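Local coordinates for protein 5'-tyrosyl-DNA phosphodiesterase (Caenorhabditis elegans, PDB 4FVA) that belongs to the endonuclease/exonuclease/phosphatase family, with the two-sheet sandwich of the DNase I-like fold, and binds a magnesium ion, at residues A[47-52]-A[120-125]; A[81-86]-A[107-112]; A[14-19]-A[159-164]; A[180-185]-A[215-220]. One frame throughout, in Å; residues are numbered along the deposited sequence.

From the N terminus, strand 14-19 opens the widest loop, which contact 3 closes at 159-164 after 139 intervening residues. Within it, 47-52 begins a second loop, ended by contact 1 at 120-125, and that loop in turn encloses the short one between 81-86 and 107-112 of contact 2. None of these three loops crosses another. Each joins a strand of the six-stranded sheet to a strand of the second sheet, so together they hold the two layers of the sandwich face to face. Contact 4 follows in series: 180-185 pairs with 215-220 inside the second sheet, where strand 212-221 also borders strand 159-163 of contact 3.

Contact 1: A[47-52]-A[120-125]; sequences ILFLQE and VFLLNT. With MG (magnesium ion), chain F.
Asn124 and Phe49 make the dense middle of this contact, where the two sheets of the DNase I-like sandwich face each other. Asn124 CB sits over the ring of Phe49, 3.9 Å from its centroid and 13° off the normal, a CH-pi contact. With CG anti to the backbone N (chi1 -178°), the amide continues across the base of the ring and stacks with its plane only 18° from that of the ring. Both ends of this buried amide are gripped. Asn124 ND2 donates to Leu50 O at 3.1 Å, approaching from above the carbonyl plane, while Asn124 OD1 receives Gln51 NE2 at 3.0 Å from an amide turned steeply against it; Gln51 NE2 also bonds Ser18. The two bonds together fix which way round the Asn124 amide lies.

Toward Ile47 the contact is mainly apolar: Ile47 CG2 meets Leu122 CD1 tip to tip at 3.7 Å, and Leu122 CB reaches the edge of the Phe49 ring, 3.8 Å from CZ. At the other end the chain turns a corner, and Glu52 leaves the interface for a magnesium site shared with Asp22, where two waters are also ligands and Glu52 OE1 lies 2.6 Å from the magnesium ion.

Contact 2: A[81-86]-A[107-112]; sequences TAILVS and TLQILE. With EDO (1,2-ethanediol), chain H.
Gln109 crosses from strand 107-112 to Thr81 and Ile83 of strand 81-86, joining the inner faces of the two sheets of the sandwich. Its CB lies 3.9 Å from Thr81 OG1. Chi1 (-179°) and chi2 (-178°) are both close to 180°, which carries the amide straight over, and on the way Gln109 CG packs at 3.7 Å on Ile83 CD1. The amide carbon CD comes next, 3.6 Å from Ile83 CG1. At the tip the two amide atoms part company: OE1 accepts from Thr81 OG1 at 2.8 Å, the hydroxyl standing well above the carbonyl plane, whereas NE2 bonds Tyr71 O and His94 NE2 outside the two strands.

Farther along, the contact becomes wholly aliphatic. Val85 CG1 and Leu111 CD2 meet tip to tip at 3.8 Å, and the Leu111 and Ile83 side chains pass each other in opposite directions, Leu111 CB nearest Ile83 CD1.

Beyond Thr81 a water extends the polar end, donating to Thr81 OG1 at 2.7 Å and to Thr107 O at 2.9 Å while accepting from Thr107 OG1 at 2.8 Å. The directions form one relay, Thr107 hydroxyl to water to Thr81 hydroxyl to Gln109 carbonyl, so each buried hydroxyl donates forward and the orientation of the Gln109 amide is set from both ends.

Contact 3: A[14-19]-A[159-164]; sequences VSVMSW and LVFFGG
A methyl of Val16 stands over the ring of Phe161 at the centre of this contact, in which strand 14-19 of one sheet of the sandwich faces strand 159-163 of the other. The strand axes are 9.6 Å apart at their closest, and contact is therefore left to side chains for most of the length. The gap narrows along the pair: the CA atoms of Val14 and Leu159 are 10.2 Å apart, those of Ser18 and Gly164 only 5.8 Å.

One contact is CH-pi. Val16 CG2, placed opposite the carbonyl carbon and beside the backbone N, is the methyl that meets the ring; it lies 4.0 Å from the Phe161 ring centroid, just 5° off the normal and so over the middle of the face.

Apolar contacts make up the wider end. Val14 CG1 serves two partners, lying 3.9 Å from Phe161 CZ and meeting Leu159 CD1 tip to tip at 4.1 Å.

At the narrow end a hydroxyl packs on backbone: Ser18 OG lies 3.4 Å from Gly164 CA, and its hydrogen-bond partner lies elsewhere, at Gln51 NE2. Gly164 has a positive phi of 131°, a backbone shape that suits glycine and coincides with the turn of the chain.

Around this pair of strands, strand 14-19 lies between strands 47-53 and 249-255, from which Phe254 brings its ring against Phe161. Strand 159-163 runs between 118-126 and 212-221, and on its far side Val160 and Phe162 pack against helix 134-154.

Contact 4: A[180-185]-A[215-220]; sequences VKDAWE and FDRLYW
Two backbone bonds pair Lys181 with Trp220 in antiparallel fashion, attaching the short strand 181-182 to strand 216-220, which lies beside strand 159-163 in the second sheet of the sandwich. Lys181 N donates to Trp220 O at 3.0 Å, and Trp220 N returns a bond of 3.0 Å to Lys181 O. One step on, Ala183 N reaches Leu218 O at 2.7 Å with an N-H...O angle of 170°, continuing the ladder into the first residue of helix 183-186.

Side chains line both faces of this small pairing. On one, the Trp220 indole turns its CE3-CZ3 side toward Lys181, CZ3 3.6 Å from Lys181 CB. On the other, Tyr219 CE2 lies 3.7 Å from Asp182 CB, the carboxylate and ring planes steeply inclined; helix 134-154 touches Val180 and Tyr219.

Asp182 is the helix N-cap. A chi1 of 178° swings its carboxylate toward the helix start, bringing Asp182 OD1 within 2.9 Å of Trp184 N in a weak capping bond; a second, longer one comes from Glu185 N. A water that donates to the same OD1 accepts from Leu218 N at 2.9 Å, linking cap to strand.

Farther out, Asp182 OD2 forms a salt bridge with Arg214, whose carbonyl also receives Arg217 NE. Arg217 NH1 stays 4.3 Å from Asp182 OD2, with the oxygen well out of the guanidinium plane. Two nearby arginines and a helix start would probably favour the charged form of this buried carboxylate.

Contact 1: A[47-52]-A[120-125]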
# COMPACT_ATOMS: atom_id res chain seq x y z
N ILE A 47 -6.80 -3.64 7.28
CA ILE A 47 -5.54 -4.08 6.72
C ILE A 47 -4.76 -2.84 6.30
O ILE A 47 -5.32 -1.93 5.69
CB ILE A 47 -5.75 -5.01 5.51
CG1 ILE A 47 -6.48 -6.29 5.94
CG2 ILE A 47 -4.43 -5.36 4.83
CD1 ILE A 47 -7.07 -7.07 4.78
N LEU A 48 -3.47 -2.81 6.63
CA LEU A 48 -2.65 -1.65 6.30
C LEU A 48 -1.35 -2.07 5.64
O LEU A 48 -0.60 -2.88 6.20
CB LEU A 48 -2.38 -0.82 7.56
CG LEU A 48 -1.37 0.33 7.45
CD1 LEU A 48 -1.95 1.48 6.60
CD2 LEU A 48 -0.96 0.83 8.85
N PHE A 49 -1.09 -1.52 4.45
CA PHE A 49 0.19 -1.67 3.76
C PHE A 49 1.07 -0.43 3.99
O PHE A 49 0.61 0.69 3.76
CB PHE A 49 -0.03 -1.80 2.25
CG PHE A 49 -0.66 -3.10 1.82
CD1 PHE A 49 -0.99 -4.09 2.73
CD2 PHE A 49 -0.93 -3.32 0.47
CE1 PHE A 49 -1.56 -5.30 2.31
CE2 PHE A 49 -1.51 -4.52 0.03
CZ PHE A 49 -1.82 -5.51 0.96
N LEU A 50 2.32 -0.61 4.40
CA LEU A 50 3.28 0.51 4.47
C LEU A 50 4.47 0.27 3.55
O LEU A 50 4.88 -0.88 3.37
CB LEU A 50 3.80 0.70 5.90
CG LEU A 50 2.75 0.94 6.99
CD1 LEU A 50 3.44 1.04 8.35
CD2 LEU A 50 1.97 2.23 6.67
N GLN A 51 5.02 1.35 3.00
CA GLN A 51 6.27 1.30 2.26
C GLN A 51 7.23 2.38 2.77
O GLN A 51 6.80 3.36 3.39
CB GLN A 51 6.03 1.48 0.75
CG GLN A 51 4.95 0.58 0.16
CD GLN A 51 3.55 1.15 0.28
OE1 GLN A 51 3.36 2.37 0.19
NE2 GLN A 51 2.56 0.27 0.48
N GLU A 52 8.52 2.22 2.48
CA GLU A 52 9.56 3.11 3.00
C GLU A 52 9.49 3.26 4.51
O GLU A 52 9.58 4.37 5.04
CB GLU A 52 9.51 4.50 2.32
CG GLU A 52 10.30 4.54 1.03
CD GLU A 52 10.50 5.93 0.50
OE1 GLU A 52 10.97 6.82 1.27
OE2 GLU A 52 10.15 6.13 -0.68
N VAL A 120 -7.65 -14.97 2.23
CA VAL A 120 -7.19 -13.65 1.82
C VAL A 120 -5.70 -13.67 1.50
O VAL A 120 -4.91 -14.17 2.29
CB VAL A 120 -7.42 -12.60 2.93
CG1 VAL A 120 -6.98 -11.23 2.44
CG2 VAL A 120 -8.87 -12.57 3.34
N PHE A 121 -5.34 -13.15 0.33
CA PHE A 121 -3.94 -12.93 -0.04
C PHE A 121 -3.65 -11.44 -0.08
O PHE A 121 -4.39 -10.67 -0.71
CB PHE A 121 -3.60 -13.58 -1.39
CG PHE A 121 -3.58 -15.09 -1.36
CD1 PHE A 121 -4.76 -15.82 -1.43
CD2 PHE A 121 -2.36 -15.78 -1.28
CE1 PHE A 121 -4.74 -17.23 -1.41
CE2 PHE A 121 -2.32 -17.17 -1.26
CZ PHE A 121 -3.52 -17.90 -1.32
N LEU A 122 -2.58 -11.03 0.59
CA LEU A 122 -2.18 -9.63 0.65
C LEU A 122 -0.81 -9.53 0.00
O LEU A 122 0.13 -10.18 0.46
CB LEU A 122 -2.10 -9.15 2.10
CG LEU A 122 -3.39 -9.32 2.92
CD1 LEU A 122 -3.24 -8.80 4.36
CD2 LEU A 122 -4.53 -8.62 2.20
N LEU A 123 -0.71 -8.72 -1.05
CA LEU A 123 0.55 -8.51 -1.75
C LEU A 123 0.92 -7.02 -1.77
O LEU A 123 0.23 -6.21 -2.39
CB LEU A 123 0.47 -9.05 -3.18
CG LEU A 123 0.18 -10.55 -3.34
CD1 LEU A 123 -1.31 -10.86 -3.22
CD2 LEU A 123 0.75 -11.06 -4.66
N ASN A 124 2.00 -6.69 -1.07
CA ASN A 124 2.44 -5.32 -0.87
C ASN A 124 3.81 -5.12 -1.48
O ASN A 124 4.74 -5.92 -1.24
CB ASN A 124 2.47 -5.02 0.65
CG ASN A 124 2.87 -3.59 0.97
OD1 ASN A 124 2.74 -2.69 0.14
ND2 ASN A 124 3.37 -3.37 2.19
N THR A 125 3.97 -4.06 -2.27
CA THR A 125 5.24 -3.81 -2.92
C THR A 125 5.53 -2.33 -3.03
O THR A 125 4.64 -1.50 -2.90
CB THR A 125 5.33 -4.46 -4.33
OG1 THR A 125 6.69 -4.42 -4.79
CG2 THR A 125 4.43 -3.70 -5.32
MG MG F . 10.82 9.22 0.38
O HOH W 1 13.05 10.47 0.43
O HOH W 2 8.34 8.95 0.21

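Contact 2: A[81-86]-A[107-112]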
# COMPACT_ATOMS: atom_id res chain seq x y z
N THR A 81 9.07 -2.73 3.71
CA THR A 81 7.62 -2.55 3.75
C THR A 81 7.02 -3.27 4.96
O THR A 81 7.71 -4.03 5.65
CB THR A 81 6.95 -3.05 2.46
OG1 THR A 81 7.18 -4.45 2.31
CG2 THR A 81 7.53 -2.31 1.26
N ALA A 82 5.74 -3.03 5.22
CA ALA A 82 5.07 -3.72 6.31
C ALA A 82 3.63 -4.02 5.92
O ALA A 82 3.01 -3.26 5.16
CB ALA A 82 5.13 -2.90 7.60
N ILE A 83 3.10 -5.11 6.45
CA ILE A 83 1.67 -5.39 6.34
C ILE A 83 1.16 -5.57 7.76
O ILE A 83 1.70 -6.37 8.52
CB ILE A 83 1.41 -6.67 5.50
CG1 ILE A 83 2.01 -6.53 4.09
CG2 ILE A 83 -0.11 -6.99 5.43
CD1 ILE A 83 1.83 -7.76 3.22
N LEU A 84 0.14 -4.79 8.11
CA LEU A 84 -0.49 -4.91 9.43
C LEU A 84 -1.90 -5.43 9.24
O LEU A 84 -2.65 -4.91 8.40
CB LEU A 84 -0.52 -3.57 10.17
CG LEU A 84 0.81 -2.92 10.59
CD1 LEU A 84 1.56 -2.32 9.39
CD2 LEU A 84 0.57 -1.86 11.66
N VAL A 85 -2.26 -6.44 10.03
CA VAL A 85 -3.59 -7.02 9.97
C VAL A 85 -4.23 -7.14 11.35
O VAL A 85 -3.55 -7.22 12.37
CB VAL A 85 -3.59 -8.42 9.31
CG1 VAL A 85 -3.12 -8.34 7.83
CG2 VAL A 85 -2.72 -9.38 10.12
N SER A 86 -5.56 -7.15 11.35
CA SER A 86 -6.32 -7.42 12.56
C SER A 86 -5.77 -8.67 13.27
O SER A 86 -5.25 -9.58 12.63
CB SER A 86 -7.78 -7.65 12.19
OG SER A 86 -8.48 -8.20 13.29
N THR A 107 10.84 -5.68 -3.00
CA THR A 107 10.33 -7.01 -2.75
C THR A 107 8.84 -7.07 -3.02
O THR A 107 8.14 -6.04 -3.02
CB THR A 107 10.53 -7.40 -1.26
OG1 THR A 107 9.90 -6.40 -0.43
CG2 THR A 107 12.03 -7.47 -0.90
N LEU A 108 8.33 -8.28 -3.21
CA LEU A 108 6.89 -8.49 -3.19
C LEU A 108 6.63 -9.21 -1.89
O LEU A 108 7.05 -10.36 -1.71
CB LEU A 108 6.44 -9.34 -4.38
CG LEU A 108 4.95 -9.65 -4.49
CD1 LEU A 108 4.16 -8.37 -4.47
CD2 LEU A 108 4.69 -10.42 -5.79
N GLN A 109 5.96 -8.52 -0.98
CA GLN A 109 5.67 -9.06 0.35
C GLN A 109 4.28 -9.68 0.33
O GLN A 109 3.30 -8.98 0.05
CB GLN A 109 5.74 -7.96 1.41
CG GLN A 109 5.46 -8.44 2.85
CD GLN A 109 5.49 -7.31 3.85
OE1 GLN A 109 5.29 -6.14 3.48
NE2 GLN A 109 5.72 -7.63 5.13
N ILE A 110 4.19 -10.97 0.63
CA ILE A 110 2.92 -11.68 0.52
C ILE A 110 2.51 -12.25 1.86
O ILE A 110 3.26 -13.02 2.46
CB ILE A 110 2.98 -12.82 -0.53
CG1 ILE A 110 3.33 -12.26 -1.90
CG2 ILE A 110 1.64 -13.53 -0.65
CD1 ILE A 110 3.61 -13.34 -2.97
N LEU A 111 1.34 -11.83 2.34
CA LEU A 111 0.80 -12.43 3.56
C LEU A 111 -0.48 -13.14 3.18
O LEU A 111 -1.42 -12.53 2.65
CB LEU A 111 0.54 -11.38 4.64
CG LEU A 111 0.29 -11.88 6.08
CD1 LEU A 111 1.60 -12.38 6.71
CD2 LEU A 111 -0.34 -10.80 6.96
N GLU A 112 -0.52 -14.44 3.45
CA GLU A 112 -1.66 -15.29 3.13
C GLU A 112 -2.31 -15.72 4.44
O GLU A 112 -1.61 -16.11 5.39
CB GLU A 112 -1.19 -16.54 2.36
CG GLU A 112 -2.28 -17.58 2.13
CD GLU A 112 -1.73 -18.88 1.58
OE1 GLU A 112 -0.62 -18.89 1.00
OE2 GLU A 112 -2.40 -19.92 1.77
C1 EDO H . -8.05 -2.81 14.24
O1 EDO H . -7.46 -3.42 15.39
C2 EDO H . -8.60 -3.91 13.33
O2 EDO H . -8.85 -5.09 14.10
O HOH W 3 7.44 -5.15 -0.31

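Contact 3: A[14-19]-A[159-164]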
# COMPACT_ATOMS: atom_id res chain seq x y z
N VAL A 14 -14.40 -5.09 4.20
CA VAL A 14 -13.01 -5.04 4.64
C VAL A 14 -12.34 -3.79 4.06
O VAL A 14 -12.52 -3.48 2.88
CB VAL A 14 -12.22 -6.31 4.26
CG1 VAL A 14 -12.26 -6.53 2.76
CG2 VAL A 14 -10.78 -6.19 4.72
N SER A 15 -11.60 -3.06 4.91
CA SER A 15 -10.92 -1.84 4.46
C SER A 15 -9.41 -2.05 4.36
O SER A 15 -8.77 -2.61 5.25
CB SER A 15 -11.24 -0.67 5.39
OG SER A 15 -10.82 -0.95 6.71
N VAL A 16 -8.83 -1.57 3.25
CA VAL A 16 -7.41 -1.70 3.04
C VAL A 16 -6.83 -0.32 2.80
O VAL A 16 -7.32 0.44 1.95
CB VAL A 16 -7.07 -2.59 1.85
CG1 VAL A 16 -5.54 -2.74 1.72
CG2 VAL A 16 -7.74 -3.96 2.00
N MET A 17 -5.81 0.02 3.58
CA MET A 17 -5.13 1.30 3.49
C MET A 17 -3.69 1.04 3.09
O MET A 17 -3.10 0.05 3.54
CB MET A 17 -5.19 2.02 4.84
CG MET A 17 -4.44 3.36 4.87
SD MET A 17 -4.85 4.20 6.40
CE MET A 17 -3.53 5.42 6.46
N SER A 18 -3.13 1.89 2.22
CA SER A 18 -1.74 1.78 1.79
C SER A 18 -1.06 3.14 1.84
O SER A 18 -1.65 4.14 1.43
CB SER A 18 -1.64 1.19 0.39
OG SER A 18 -0.29 1.10 -0.03
N TRP A 19 0.19 3.17 2.31
CA TRP A 19 0.86 4.45 2.55
C TRP A 19 2.37 4.34 2.47
O TRP A 19 2.99 3.55 3.20
CB TRP A 19 0.47 4.98 3.93
CG TRP A 19 0.55 6.46 4.10
CD1 TRP A 19 1.02 7.39 3.19
CD2 TRP A 19 0.12 7.21 5.25
NE1 TRP A 19 0.91 8.65 3.71
CE2 TRP A 19 0.36 8.58 4.97
CE3 TRP A 19 -0.44 6.86 6.48
CZ2 TRP A 19 0.04 9.60 5.88
CZ3 TRP A 19 -0.76 7.87 7.39
CH2 TRP A 19 -0.51 9.23 7.08
N LEU A 159 -10.18 -13.72 -1.64
CA LEU A 159 -9.98 -12.28 -1.81
C LEU A 159 -8.49 -12.05 -2.01
O LEU A 159 -7.67 -12.53 -1.21
CB LEU A 159 -10.42 -11.52 -0.57
CG LEU A 159 -11.79 -10.84 -0.56
CD1 LEU A 159 -11.98 -10.05 0.74
CD2 LEU A 159 -11.91 -9.94 -1.76
N VAL A 160 -8.13 -11.35 -3.08
CA VAL A 160 -6.73 -11.03 -3.32
C VAL A 160 -6.57 -9.50 -3.42
O VAL A 160 -7.25 -8.85 -4.24
CB VAL A 160 -6.21 -11.70 -4.62
CG1 VAL A 160 -4.75 -11.37 -4.85
CG2 VAL A 160 -6.39 -13.22 -4.55
N PHE A 161 -5.70 -8.94 -2.59
CA PHE A 161 -5.38 -7.50 -2.67
C PHE A 161 -3.92 -7.30 -3.06
O PHE A 161 -3.00 -7.76 -2.36
CB PHE A 161 -5.66 -6.79 -1.33
CG PHE A 161 -7.12 -6.83 -0.93
CD1 PHE A 161 -8.06 -6.11 -1.65
CD2 PHE A 161 -7.54 -7.60 0.15
CE1 PHE A 161 -9.41 -6.15 -1.31
CE2 PHE A 161 -8.89 -7.64 0.52
CZ PHE A 161 -9.83 -6.91 -0.22
N PHE A 162 -3.71 -6.60 -4.16
CA PHE A 162 -2.34 -6.27 -4.58
C PHE A 162 -2.15 -4.77 -4.77
O PHE A 162 -2.97 -4.13 -5.44
CB PHE A 162 -1.98 -6.98 -5.87
CG PHE A 162 -0.78 -6.38 -6.54
CD1 PHE A 162 0.49 -6.55 -6.00
CD2 PHE A 162 -0.93 -5.59 -7.66
CE1 PHE A 162 1.60 -5.97 -6.60
CE2 PHE A 162 0.17 -5.01 -8.28
CZ PHE A 162 1.44 -5.19 -7.74
N GLY A 163 -1.08 -4.22 -4.19
CA GLY A 163 -0.77 -2.82 -4.40
C GLY A 163 0.39 -2.30 -3.57
O GLY A 163 1.28 -3.06 -3.16
N GLY A 164 0.36 -1.00 -3.31
CA GLY A 164 1.42 -0.31 -2.60
C GLY A 164 1.81 0.92 -3.39
O GLY A 164 0.99 1.50 -4.12

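Contact 4: A[180-185]-A[215-220]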
# COMPACT_ATOMS: atom_id res chain seq x y z
N VAL A 180 -9.45 -8.79 -12.23
CA VAL A 180 -8.68 -7.92 -11.34
C VAL A 180 -8.98 -6.46 -11.70
O VAL A 180 -8.78 -6.05 -12.85
CB VAL A 180 -7.15 -8.14 -11.46
CG1 VAL A 180 -6.40 -7.14 -10.58
CG2 VAL A 180 -6.77 -9.57 -11.09
N LYS A 181 -9.42 -5.68 -10.72
CA LYS A 181 -9.79 -4.29 -10.94
C LYS A 181 -9.01 -3.35 -10.06
O LYS A 181 -8.62 -3.69 -8.95
CB LYS A 181 -11.28 -4.06 -10.70
CG LYS A 181 -12.21 -4.72 -11.70
CD LYS A 181 -13.67 -4.36 -11.41
CE LYS A 181 -14.59 -4.82 -12.54
NZ LYS A 181 -14.42 -6.27 -12.82
N ASP A 182 -8.84 -2.13 -10.57
CA ASP A 182 -8.17 -1.07 -9.86
C ASP A 182 -9.19 -0.40 -8.95
O ASP A 182 -10.23 0.08 -9.40
CB ASP A 182 -7.59 -0.08 -10.88
CG ASP A 182 -6.91 1.09 -10.23
OD1 ASP A 182 -7.42 1.56 -9.19
OD2 ASP A 182 -5.90 1.58 -10.79
N ALA A 183 -8.90 -0.39 -7.65
CA ALA A 183 -9.86 0.11 -6.66
C ALA A 183 -10.31 1.54 -6.93
O ALA A 183 -11.50 1.86 -6.83
CB ALA A 183 -9.27 -0.01 -5.24
N TRP A 184 -9.38 2.42 -7.27
CA TRP A 184 -9.75 3.80 -7.56
C TRP A 184 -10.68 3.93 -8.75
O TRP A 184 -11.64 4.71 -8.72
CB TRP A 184 -8.52 4.67 -7.79
CG TRP A 184 -8.89 6.04 -8.25
CD1 TRP A 184 -9.42 7.05 -7.49
CD2 TRP A 184 -8.72 6.58 -9.57
NE1 TRP A 184 -9.61 8.18 -8.26
CE2 TRP A 184 -9.18 7.92 -9.54
CE3 TRP A 184 -8.23 6.06 -10.77
CZ2 TRP A 184 -9.17 8.74 -10.67
CZ3 TRP A 184 -8.22 6.88 -11.90
CH2 TRP A 184 -8.68 8.21 -11.84
N GLU A 185 -10.37 3.19 -9.81
CA GLU A 185 -11.20 3.17 -11.00
C GLU A 185 -12.58 2.61 -10.72
O GLU A 185 -13.58 3.20 -11.09
CB GLU A 185 -10.54 2.35 -12.11
CG GLU A 185 -9.31 2.99 -12.74
CD GLU A 185 -8.69 2.06 -13.76
OE1 GLU A 185 -7.65 2.41 -14.34
OE2 GLU A 185 -9.26 0.97 -13.97
N PHE A 215 0.73 7.24 -8.07
CA PHE A 215 1.77 6.25 -7.81
C PHE A 215 1.25 5.11 -6.96
O PHE A 215 1.67 3.97 -7.10
CB PHE A 215 2.95 6.92 -7.08
CG PHE A 215 3.87 7.72 -7.98
CD1 PHE A 215 3.97 7.46 -9.34
CD2 PHE A 215 4.67 8.74 -7.43
CE1 PHE A 215 4.84 8.20 -10.14
CE2 PHE A 215 5.55 9.48 -8.23
CZ PHE A 215 5.62 9.21 -9.59
N ASP A 216 0.34 5.43 -6.05
CA ASP A 216 -0.14 4.47 -5.08
C ASP A 216 -1.47 3.88 -5.53
O ASP A 216 -2.42 4.61 -5.79
CB ASP A 216 -0.25 5.15 -3.72
CG ASP A 216 1.05 5.84 -3.33
OD1 ASP A 216 1.94 5.14 -2.83
OD2 ASP A 216 1.19 7.07 -3.55
N ARG A 217 -1.53 2.55 -5.64
CA ARG A 217 -2.72 1.91 -6.18
C ARG A 217 -3.03 0.61 -5.46
O ARG A 217 -2.15 -0.01 -4.86
CB ARG A 217 -2.57 1.63 -7.68
CG ARG A 217 -2.19 2.85 -8.51
CD ARG A 217 -2.21 2.55 -10.00
NE ARG A 217 -1.66 3.67 -10.79
CZ ARG A 217 -1.73 3.76 -12.12
NH1 ARG A 217 -2.32 2.80 -12.82
NH2 ARG A 217 -1.20 4.80 -12.74
N LEU A 218 -4.29 0.21 -5.53
CA LEU A 218 -4.74 -1.05 -4.97
C LEU A 218 -5.58 -1.78 -6.01
O LEU A 218 -6.53 -1.22 -6.55
CB LEU A 218 -5.58 -0.81 -3.72
CG LEU A 218 -4.76 -0.73 -2.43
CD1 LEU A 218 -5.61 -0.23 -1.25
CD2 LEU A 218 -4.12 -2.10 -2.13
N TYR A 219 -5.20 -3.02 -6.30
CA TYR A 219 -5.95 -3.87 -7.20
C TYR A 219 -6.57 -4.98 -6.37
O TYR A 219 -6.00 -5.35 -5.33
CB TYR A 219 -5.04 -4.48 -8.27
CG TYR A 219 -4.40 -3.46 -9.17
CD1 TYR A 219 -3.18 -2.89 -8.86
CD2 TYR A 219 -5.03 -3.06 -10.35
CE1 TYR A 219 -2.60 -1.94 -9.68
CE2 TYR A 219 -4.46 -2.12 -11.18
CZ TYR A 219 -3.24 -1.56 -10.84
OH TYR A 219 -2.66 -0.63 -11.67
N TRP A 220 -7.71 -5.50 -6.80
CA TRP A 220 -8.26 -6.67 -6.13
C TRP A 220 -9.02 -7.62 -7.04
O TRP A 220 -9.47 -7.26 -8.13
CB TRP A 220 -9.13 -6.26 -4.93
CG TRP A 220 -10.60 -6.22 -5.20
CD1 TRP A 220 -11.54 -7.12 -4.77
CD2 TRP A 220 -11.32 -5.21 -5.94
NE1 TRP A 220 -12.79 -6.74 -5.20
CE2 TRP A 220 -12.69 -5.57 -5.91
CE3 TRP A 220 -10.94 -4.05 -6.61
CZ2 TRP A 220 -13.68 -4.80 -6.54
CZ3 TRP A 220 -11.93 -3.29 -7.23
CH2 TRP A 220 -13.28 -3.67 -7.19
O HOH W 4 -5.99 2.27 -6.69